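Local coordinates for pectate lyase (Bacillus subtilis, PDB 5AMV), which cleaves polygalacturonate by a calcium-dependent elimination reaction that leaves unsaturated oligogalacturonides, a step in pectin breakdown, at residues F285-N293 and W371-D380; Y308-Y319 and T335-Y346. All blocks are in the same frame, centred on the assembly; numbering follows the deposited sequence. Where two conformers were deposited one is given.

Contact 1. Residues F285-N293 and W371-D380; sequences FGQVHVYNN and WTPSLHGSID
Asn-292 and Asp-380 are joined by a pair of hydrogen bonds. The amide OD1 of Asn-292 takes the backbone N-H of Asp-380 at 2.8 Å, in the carbonyl plane and on a lone pair, while its ND2 donates a hydrogen bond to Asp-380 O at 3.1 Å. With both ends engaged, and ND2 also bonded to Asn-322 O, the amide is fixed against flipping. Asp-380 OD2 is bonded to His-270 NE2 and Asn-388 ND2. Three waters bridge other polar groups of the two segments. Tyr-291 OH is bonded to two of them: one accepts from Gly-377 N, the other donates to Ser-378 O. His-289 ND1 lies 2.7 Å from a third water, which donates to Leu-375 O, and NE2 is bonded to Gln-321. His-376 ND1 donates almost straight (177°) to Gly-377 O. Carbon-to-ring contacts go with these bonds: His-289 CG lies opposite the backbone N (chi1 -171°), carrying the ring out to Pro-373, whose CG sits over its centre, and at the far end Gln-287 CB lies over the six-membered ring of Trp-371, whose NE1 donates to Lys-317 O. The loop 371-380, leading into helix 382-392, thus runs along strand 287-296 of the parallel beta-helix, flanked by strands 266-274 and 317-326.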
# COMPACT_ATOMS: atom_id res chain seq x y z
N PHE A 285 -9.02 11.77 -7.19
CA PHE A 285 -9.21 11.67 -8.66
C PHE A 285 -9.75 10.39 -9.24
O PHE A 285 -10.57 10.42 -10.15
CB PHE A 285 -7.92 12.06 -9.43
CG PHE A 285 -7.49 13.49 -9.18
CD1 PHE A 285 -8.24 14.56 -9.72
CD2 PHE A 285 -6.40 13.78 -8.37
CE1 PHE A 285 -7.87 15.90 -9.46
CE2 PHE A 285 -6.01 15.13 -8.09
CZ PHE A 285 -6.77 16.19 -8.66
N GLY A 286 -9.30 9.24 -8.73
CA GLY A 286 -9.55 8.02 -9.44
C GLY A 286 -10.93 7.42 -9.37
O GLY A 286 -11.69 7.61 -8.40
N GLN A 287 -11.25 6.67 -10.42
CA GLN A 287 -12.44 5.83 -10.48
C GLN A 287 -12.06 4.50 -9.84
O GLN A 287 -11.49 3.62 -10.51
CB GLN A 287 -12.85 5.64 -11.94
CG GLN A 287 -13.41 6.93 -12.56
CD GLN A 287 -13.67 6.78 -14.07
OE1 GLN A 287 -13.73 5.66 -14.59
NE2 GLN A 287 -13.89 7.92 -14.76
N VAL A 288 -12.39 4.38 -8.54
CA VAL A 288 -11.91 3.25 -7.74
C VAL A 288 -13.11 2.42 -7.35
O VAL A 288 -14.01 2.90 -6.67
CB VAL A 288 -11.12 3.74 -6.53
CG1 VAL A 288 -10.62 2.53 -5.70
CG2 VAL A 288 -9.97 4.63 -6.97
N HIS A 289 -13.13 1.17 -7.82
CA HIS A 289 -14.23 0.26 -7.51
C HIS A 289 -13.84 -0.54 -6.26
O HIS A 289 -12.86 -1.26 -6.29
CB HIS A 289 -14.46 -0.71 -8.68
CG HIS A 289 -15.70 -1.54 -8.54
ND1 HIS A 289 -15.94 -2.63 -9.34
CD2 HIS A 289 -16.78 -1.44 -7.72
CE1 HIS A 289 -17.11 -3.16 -9.03
NE2 HIS A 289 -17.65 -2.44 -8.06
N VAL A 290 -14.61 -0.42 -5.20
CA VAL A 290 -14.32 -1.01 -3.89
C VAL A 290 -15.46 -1.96 -3.55
O VAL A 290 -16.57 -1.53 -3.24
CB VAL A 290 -14.19 0.13 -2.87
CG1 VAL A 290 -14.01 -0.41 -1.40
CG2 VAL A 290 -13.06 1.11 -3.30
N TYR A 291 -15.25 -3.26 -3.66
CA TYR A 291 -16.37 -4.17 -3.34
C TYR A 291 -15.98 -5.41 -2.57
O TYR A 291 -14.88 -5.96 -2.75
CB TYR A 291 -17.19 -4.54 -4.60
CG TYR A 291 -16.56 -5.54 -5.57
CD1 TYR A 291 -16.79 -6.91 -5.43
CD2 TYR A 291 -15.79 -5.10 -6.65
CE1 TYR A 291 -16.23 -7.85 -6.30
CE2 TYR A 291 -15.24 -6.07 -7.57
CZ TYR A 291 -15.48 -7.40 -7.38
OH TYR A 291 -14.96 -8.33 -8.27
N ASN A 292 -16.91 -5.90 -1.75
CA ASN A 292 -16.67 -7.14 -1.01
C ASN A 292 -15.40 -7.14 -0.14
O ASN A 292 -14.76 -8.18 -0.01
CB ASN A 292 -16.63 -8.39 -1.95
CG ASN A 292 -17.97 -8.75 -2.57
OD1 ASN A 292 -18.00 -9.54 -3.52
ND2 ASN A 292 -19.08 -8.20 -2.03
N ASN A 293 -15.06 -5.99 0.44
CA ASN A 293 -13.93 -5.93 1.37
C ASN A 293 -14.47 -6.01 2.79
O ASN A 293 -15.63 -5.66 3.04
CB ASN A 293 -13.11 -4.65 1.13
CG ASN A 293 -12.56 -4.57 -0.27
OD1 ASN A 293 -11.63 -5.29 -0.65
ND2 ASN A 293 -13.18 -3.73 -1.09
N TRP A 371 -19.57 7.73 -12.86
CA TRP A 371 -19.28 6.51 -13.61
C TRP A 371 -19.88 5.28 -12.91
O TRP A 371 -20.25 5.37 -11.74
CB TRP A 371 -17.76 6.32 -13.79
CG TRP A 371 -17.06 5.88 -12.49
CD1 TRP A 371 -16.95 6.59 -11.32
CD2 TRP A 371 -16.43 4.61 -12.25
NE1 TRP A 371 -16.29 5.83 -10.35
CE2 TRP A 371 -15.96 4.62 -10.90
CE3 TRP A 371 -16.20 3.48 -13.04
CZ2 TRP A 371 -15.27 3.53 -10.33
CZ3 TRP A 371 -15.51 2.38 -12.47
CH2 TRP A 371 -15.06 2.44 -11.13
N THR A 372 -19.99 4.18 -13.66
CA THR A 372 -20.40 2.88 -13.12
C THR A 372 -19.44 1.80 -13.61
O THR A 372 -19.13 1.69 -14.81
CB THR A 372 -21.82 2.48 -13.53
OG1 THR A 372 -21.97 2.70 -14.93
CG2 THR A 372 -22.85 3.29 -12.77
N PRO A 373 -18.91 1.00 -12.66
CA PRO A 373 -17.94 -0.02 -13.08
C PRO A 373 -18.55 -1.01 -14.03
O PRO A 373 -19.69 -1.43 -13.82
CB PRO A 373 -17.60 -0.76 -11.78
CG PRO A 373 -18.14 0.05 -10.66
CD PRO A 373 -18.98 1.17 -11.20
N SER A 374 -17.82 -1.42 -15.06
CA SER A 374 -18.29 -2.54 -15.89
C SER A 374 -17.40 -3.80 -15.80
O SER A 374 -17.92 -4.94 -15.88
CB SER A 374 -18.47 -2.09 -17.34
OG SER A 374 -17.33 -1.36 -17.78
N LEU A 375 -16.09 -3.61 -15.62
CA LEU A 375 -15.16 -4.73 -15.52
C LEU A 375 -15.06 -5.28 -14.11
O LEU A 375 -14.29 -4.75 -13.30
CB LEU A 375 -13.74 -4.30 -15.92
CG LEU A 375 -13.36 -4.40 -17.37
CD1 LEU A 375 -11.95 -3.91 -17.54
CD2 LEU A 375 -13.55 -5.86 -17.84
N HIS A 376 -15.81 -6.31 -13.79
CA HIS A 376 -15.71 -6.92 -12.48
C HIS A 376 -16.23 -8.33 -12.51
O HIS A 376 -17.06 -8.68 -13.36
CB HIS A 376 -16.48 -6.10 -11.41
CG HIS A 376 -17.95 -6.02 -11.66
ND1 HIS A 376 -18.81 -7.06 -11.35
CD2 HIS A 376 -18.72 -5.05 -12.21
CE1 HIS A 376 -20.04 -6.72 -11.70
NE2 HIS A 376 -20.01 -5.50 -12.21
N GLY A 377 -15.79 -9.13 -11.54
CA GLY A 377 -16.30 -10.48 -11.36
C GLY A 377 -17.57 -10.45 -10.53
O GLY A 377 -18.17 -9.37 -10.30
N SER A 378 -17.97 -11.62 -10.06
CA SER A 378 -19.19 -11.75 -9.27
C SER A 378 -19.12 -11.00 -7.94
O SER A 378 -18.13 -11.10 -7.21
CB SER A 378 -19.49 -13.22 -9.01
OG SER A 378 -19.91 -13.83 -10.21
N ILE A 379 -20.17 -10.24 -7.64
CA ILE A 379 -20.25 -9.50 -6.38
C ILE A 379 -21.05 -10.31 -5.35
O ILE A 379 -22.25 -10.55 -5.54
CB ILE A 379 -20.83 -8.08 -6.62
CG1 ILE A 379 -19.97 -7.34 -7.65
CG2 ILE A 379 -20.94 -7.30 -5.29
CD1 ILE A 379 -20.50 -5.98 -8.02
N ASP A 380 -20.38 -10.74 -4.28
CA ASP A 380 -21.01 -11.49 -3.20
C ASP A 380 -22.03 -10.61 -2.53
O ASP A 380 -21.87 -9.39 -2.41
CB ASP A 380 -20.00 -11.91 -2.12
CG ASP A 380 -18.88 -12.79 -2.65
OD1 ASP A 380 -19.04 -13.42 -3.72
OD2 ASP A 380 -17.82 -12.84 -1.97
O HOH W 1 -14.01 -2.95 -11.23
O HOH W 2 -13.25 -7.84 -10.30
O HOH W 3 -15.51 -10.83 -7.62

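Contact 2. Residues Y308-Y319 and T335-Y346; sequences YAWGIGKSSKIY and TISVFSGGTALY. With ADA (alpha-D-galactopyranuronic acid), chain B.
Ile-312, Tyr-346 and Tyr-319 carry much of this contact between successive turns of the right-handed parallel beta-helix, the fold of polysaccharide lyase family 1. Strands 310-312 and 336-338 pair in parallel, and after a shift of one residue Tyr-319 pairs with Tyr-346. Ile-312, the most heavily buried of the three, is gripped by its backbone, N donating to Ser-337 O and O accepting from Phe-339 N. With CG1 beside its own backbone N (chi1 -46°), its branches part: CG1 meets Ile-336 CD1 at 3.8 Å, CD1 reaches the methyls of Leu-345, and CG2 rests against Ala-344 O. Leu-345 CD1 also packs on Ile-318 CG2, while Trp-310 CE3 touches Ile-336 CG2. Farther along, Tyr-319 and Tyr-346 run out alongside each other in one direction, their rings in an offset stack with planes only 2° apart and centroids 3.9 Å apart. At the other end Tyr-308 spreads one face over Ser-337 CB and receives the edge of Phe-339 in an offset edge-to-face pair. Replacing Tyr-308 with an alanine would probably leave Ser-337 CB and the edge of Phe-339 without their aromatic partner, and the Phe-339 ring less firmly placed beside the bound sugar. Phe-339 belongs to the glycan pocket and makes a cation-pi contact with Arg-282, which also binds the galacturonate. Phe-339 CE1 comes within 3.3 Å of O6A of the galacturonate carboxylate.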
# COMPACT_ATOMS: atom_id res chain seq x y z
N TYR A 308 -10.74 5.66 10.11
CA TYR A 308 -11.72 5.61 9.03
C TYR A 308 -11.33 4.56 8.01
O TYR A 308 -10.15 4.17 7.97
CB TYR A 308 -11.91 6.98 8.37
CG TYR A 308 -10.74 7.47 7.51
CD1 TYR A 308 -10.65 7.09 6.16
CD2 TYR A 308 -9.73 8.34 8.04
CE1 TYR A 308 -9.57 7.54 5.35
CE2 TYR A 308 -8.66 8.80 7.24
CZ TYR A 308 -8.63 8.41 5.89
OH TYR A 308 -7.62 8.88 5.05
N ALA A 309 -12.29 4.12 7.19
CA ALA A 309 -11.99 3.20 6.10
C ALA A 309 -11.71 3.94 4.79
O ALA A 309 -10.57 3.98 4.31
CB ALA A 309 -13.15 2.19 5.91
N TRP A 310 -12.74 4.59 4.22
CA TRP A 310 -12.59 5.26 2.91
C TRP A 310 -12.28 6.74 3.06
O TRP A 310 -12.94 7.44 3.81
CB TRP A 310 -13.83 5.06 2.01
CG TRP A 310 -14.23 3.66 1.91
CD1 TRP A 310 -13.39 2.55 1.91
CD2 TRP A 310 -15.57 3.15 1.82
NE1 TRP A 310 -14.14 1.40 1.86
CE2 TRP A 310 -15.47 1.73 1.79
CE3 TRP A 310 -16.85 3.76 1.79
CZ2 TRP A 310 -16.60 0.90 1.72
CZ3 TRP A 310 -17.98 2.90 1.71
CH2 TRP A 310 -17.84 1.49 1.69
N GLY A 311 -11.28 7.22 2.33
CA GLY A 311 -10.91 8.64 2.45
C GLY A 311 -11.37 9.30 1.17
O GLY A 311 -10.86 8.99 0.08
N ILE A 312 -12.35 10.19 1.30
CA ILE A 312 -12.94 10.86 0.13
C ILE A 312 -12.14 12.12 -0.16
O ILE A 312 -12.40 13.19 0.41
CB ILE A 312 -14.44 11.22 0.40
CG1 ILE A 312 -15.20 10.03 1.03
CG2 ILE A 312 -15.12 11.67 -0.90
CD1 ILE A 312 -15.03 8.67 0.33
N GLY A 313 -11.11 11.97 -1.00
CA GLY A 313 -10.16 13.05 -1.33
C GLY A 313 -10.66 13.86 -2.52
O GLY A 313 -11.67 13.50 -3.13
N LYS A 314 -9.88 14.89 -2.89
CA LYS A 314 -10.24 15.76 -4.03
C LYS A 314 -10.61 14.99 -5.30
O LYS A 314 -9.83 14.17 -5.80
CB LYS A 314 -9.10 16.70 -4.34
CG LYS A 314 -9.36 17.57 -5.58
CD LYS A 314 -8.18 18.51 -5.72
CE LYS A 314 -8.42 19.48 -6.88
NZ LYS A 314 -7.18 20.28 -7.06
N SER A 315 -11.82 15.27 -5.80
CA SER A 315 -12.33 14.72 -7.06
C SER A 315 -12.34 13.17 -7.08
O SER A 315 -12.36 12.54 -8.14
CB SER A 315 -11.50 15.29 -8.22
OG SER A 315 -12.08 14.97 -9.49
N SER A 316 -12.30 12.53 -5.90
CA SER A 316 -12.36 11.08 -5.86
C SER A 316 -13.66 10.54 -6.40
O SER A 316 -14.73 11.20 -6.31
CB SER A 316 -12.11 10.51 -4.45
OG SER A 316 -13.02 11.04 -3.51
N LYS A 317 -13.60 9.35 -6.98
CA LYS A 317 -14.79 8.73 -7.52
C LYS A 317 -14.91 7.28 -7.06
O LYS A 317 -14.92 6.37 -7.87
CB LYS A 317 -14.79 8.88 -9.05
CG LYS A 317 -14.94 10.33 -9.49
CD LYS A 317 -14.75 10.49 -11.00
CE LYS A 317 -15.14 11.96 -11.42
NZ LYS A 317 -14.43 13.02 -10.68
N ILE A 318 -14.98 7.09 -5.75
CA ILE A 318 -15.12 5.73 -5.22
C ILE A 318 -16.54 5.22 -5.46
O ILE A 318 -17.54 5.92 -5.15
CB ILE A 318 -14.79 5.68 -3.71
CG1 ILE A 318 -13.33 6.10 -3.46
CG2 ILE A 318 -15.14 4.30 -3.13
CD1 ILE A 318 -12.99 6.34 -1.99
N TYR A 319 -16.61 4.02 -6.02
CA TYR A 319 -17.85 3.32 -6.24
C TYR A 319 -17.81 2.03 -5.42
O TYR A 319 -17.09 1.07 -5.75
CB TYR A 319 -18.02 3.05 -7.74
CG TYR A 319 -19.40 2.63 -8.18
CD1 TYR A 319 -19.85 1.33 -7.98
CD2 TYR A 319 -20.23 3.54 -8.82
CE1 TYR A 319 -21.16 0.90 -8.38
CE2 TYR A 319 -21.50 3.14 -9.25
CZ TYR A 319 -21.96 1.83 -9.04
OH TYR A 319 -23.22 1.45 -9.47
N THR A 335 -17.44 5.98 9.29
CA THR A 335 -16.85 4.94 8.43
C THR A 335 -15.92 5.55 7.38
O THR A 335 -15.01 4.87 6.84
CB THR A 335 -17.90 4.10 7.71
OG1 THR A 335 -18.72 4.96 6.89
CG2 THR A 335 -18.76 3.30 8.70
N ILE A 336 -16.15 6.81 7.03
CA ILE A 336 -15.31 7.50 6.03
C ILE A 336 -14.75 8.81 6.58
O ILE A 336 -15.19 9.29 7.67
CB ILE A 336 -16.08 7.74 4.69
CG1 ILE A 336 -17.05 8.94 4.85
CG2 ILE A 336 -16.76 6.42 4.26
CD1 ILE A 336 -17.88 9.24 3.62
N SER A 337 -13.77 9.37 5.88
CA SER A 337 -13.28 10.71 6.19
C SER A 337 -13.33 11.51 4.88
O SER A 337 -12.86 11.04 3.85
CB SER A 337 -11.86 10.69 6.75
OG SER A 337 -11.46 12.00 7.17
N VAL A 338 -13.95 12.68 4.94
CA VAL A 338 -14.12 13.59 3.79
C VAL A 338 -13.10 14.73 3.84
O VAL A 338 -12.97 15.43 4.86
CB VAL A 338 -15.57 14.16 3.73
CG1 VAL A 338 -15.70 14.96 2.44
CG2 VAL A 338 -16.61 13.01 3.77
N PHE A 339 -12.34 14.88 2.77
CA PHE A 339 -11.33 15.94 2.67
C PHE A 339 -11.82 17.01 1.67
O PHE A 339 -12.75 16.77 0.92
CB PHE A 339 -10.00 15.32 2.24
CG PHE A 339 -9.51 14.24 3.17
CD1 PHE A 339 -8.90 14.59 4.38
CD2 PHE A 339 -9.75 12.88 2.90
CE1 PHE A 339 -8.46 13.62 5.31
CE2 PHE A 339 -9.31 11.89 3.81
CZ PHE A 339 -8.67 12.25 5.03
N SER A 340 -11.19 18.19 1.70
CA SER A 340 -11.55 19.27 0.78
C SER A 340 -11.43 18.78 -0.67
O SER A 340 -10.46 18.09 -1.04
CB SER A 340 -10.69 20.51 1.03
OG SER A 340 -11.11 21.62 0.24
N GLY A 341 -12.44 19.09 -1.47
CA GLY A 341 -12.50 18.64 -2.85
C GLY A 341 -13.22 17.30 -2.93
O GLY A 341 -13.65 16.88 -3.99
N GLY A 342 -13.37 16.64 -1.78
CA GLY A 342 -14.14 15.39 -1.75
C GLY A 342 -15.64 15.65 -1.65
O GLY A 342 -16.12 16.17 -0.63
N THR A 343 -16.36 15.35 -2.70
CA THR A 343 -17.78 15.72 -2.74
C THR A 343 -18.76 14.57 -3.01
O THR A 343 -19.98 14.75 -2.90
CB THR A 343 -18.02 16.82 -3.80
OG1 THR A 343 -17.85 16.27 -5.12
CG2 THR A 343 -17.06 17.97 -3.60
N ALA A 344 -18.26 13.39 -3.38
CA ALA A 344 -19.13 12.36 -3.91
C ALA A 344 -18.63 10.97 -3.49
O ALA A 344 -17.42 10.74 -3.42
CB ALA A 344 -19.18 12.44 -5.43
N LEU A 345 -19.58 10.08 -3.25
CA LEU A 345 -19.29 8.67 -2.93
C LEU A 345 -20.52 7.88 -3.31
O LEU A 345 -21.64 8.18 -2.83
CB LEU A 345 -18.94 8.48 -1.45
CG LEU A 345 -18.94 7.04 -0.90
CD1 LEU A 345 -17.75 6.22 -1.53
CD2 LEU A 345 -18.84 7.08 0.61
N TYR A 346 -20.35 6.89 -4.17
CA TYR A 346 -21.41 5.91 -4.36
C TYR A 346 -21.14 4.77 -3.39
O TYR A 346 -20.08 4.19 -3.43
CB TYR A 346 -21.41 5.34 -5.79
CG TYR A 346 -22.50 4.32 -6.05
CD1 TYR A 346 -22.38 2.99 -5.63
CD2 TYR A 346 -23.68 4.69 -6.69
CE1 TYR A 346 -23.41 2.08 -5.83
CE2 TYR A 346 -24.69 3.79 -6.92
CZ TYR A 346 -24.56 2.49 -6.49
OH TYR A 346 -25.59 1.60 -6.69
C1 ADA B . -3.02 12.52 7.95
C2 ADA B . -1.81 13.43 7.69
C3 ADA B . -2.27 14.80 7.21
C4 ADA B . -3.13 14.69 5.96
C5 ADA B . -4.32 13.79 6.26
C6 ADA B . -5.01 13.49 4.95
O2 ADA B . -1.14 13.62 8.94
O3 ADA B . -1.14 15.61 6.88
O4 ADA B . -2.34 14.07 4.93
O5 ADA B . -3.89 12.51 6.81
O6B ADA B . -5.11 12.27 4.62
O6A ADA B . -5.43 14.44 4.21
O HOH W 4 -15.14 9.11 -3.66
O HOH W 5 -15.28 13.52 -4.49

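The two contacts lie with centres 15 Å apart on the same parallel beta-helix. Along the chain, 285-293 comes first, then both segments of contact 2, and finally 371-380, so contact 1 brackets contact 2. Strands 287-296 and 317-326 are neighbours in one sheet; 310-312 and 336-338 pair in another. The contacts touch directly: Phe-285 N lies 2.9 Å from Lys-314 O, a probable hydrogen bond, and Pro-373 CD packs 3.3 Å from Tyr-319 CD1. Contact 2 thus stacks one coil on the next and reaches the glycan pocket, whereas contact 1 lays the late loop alongside the coils, away from the bound sugar.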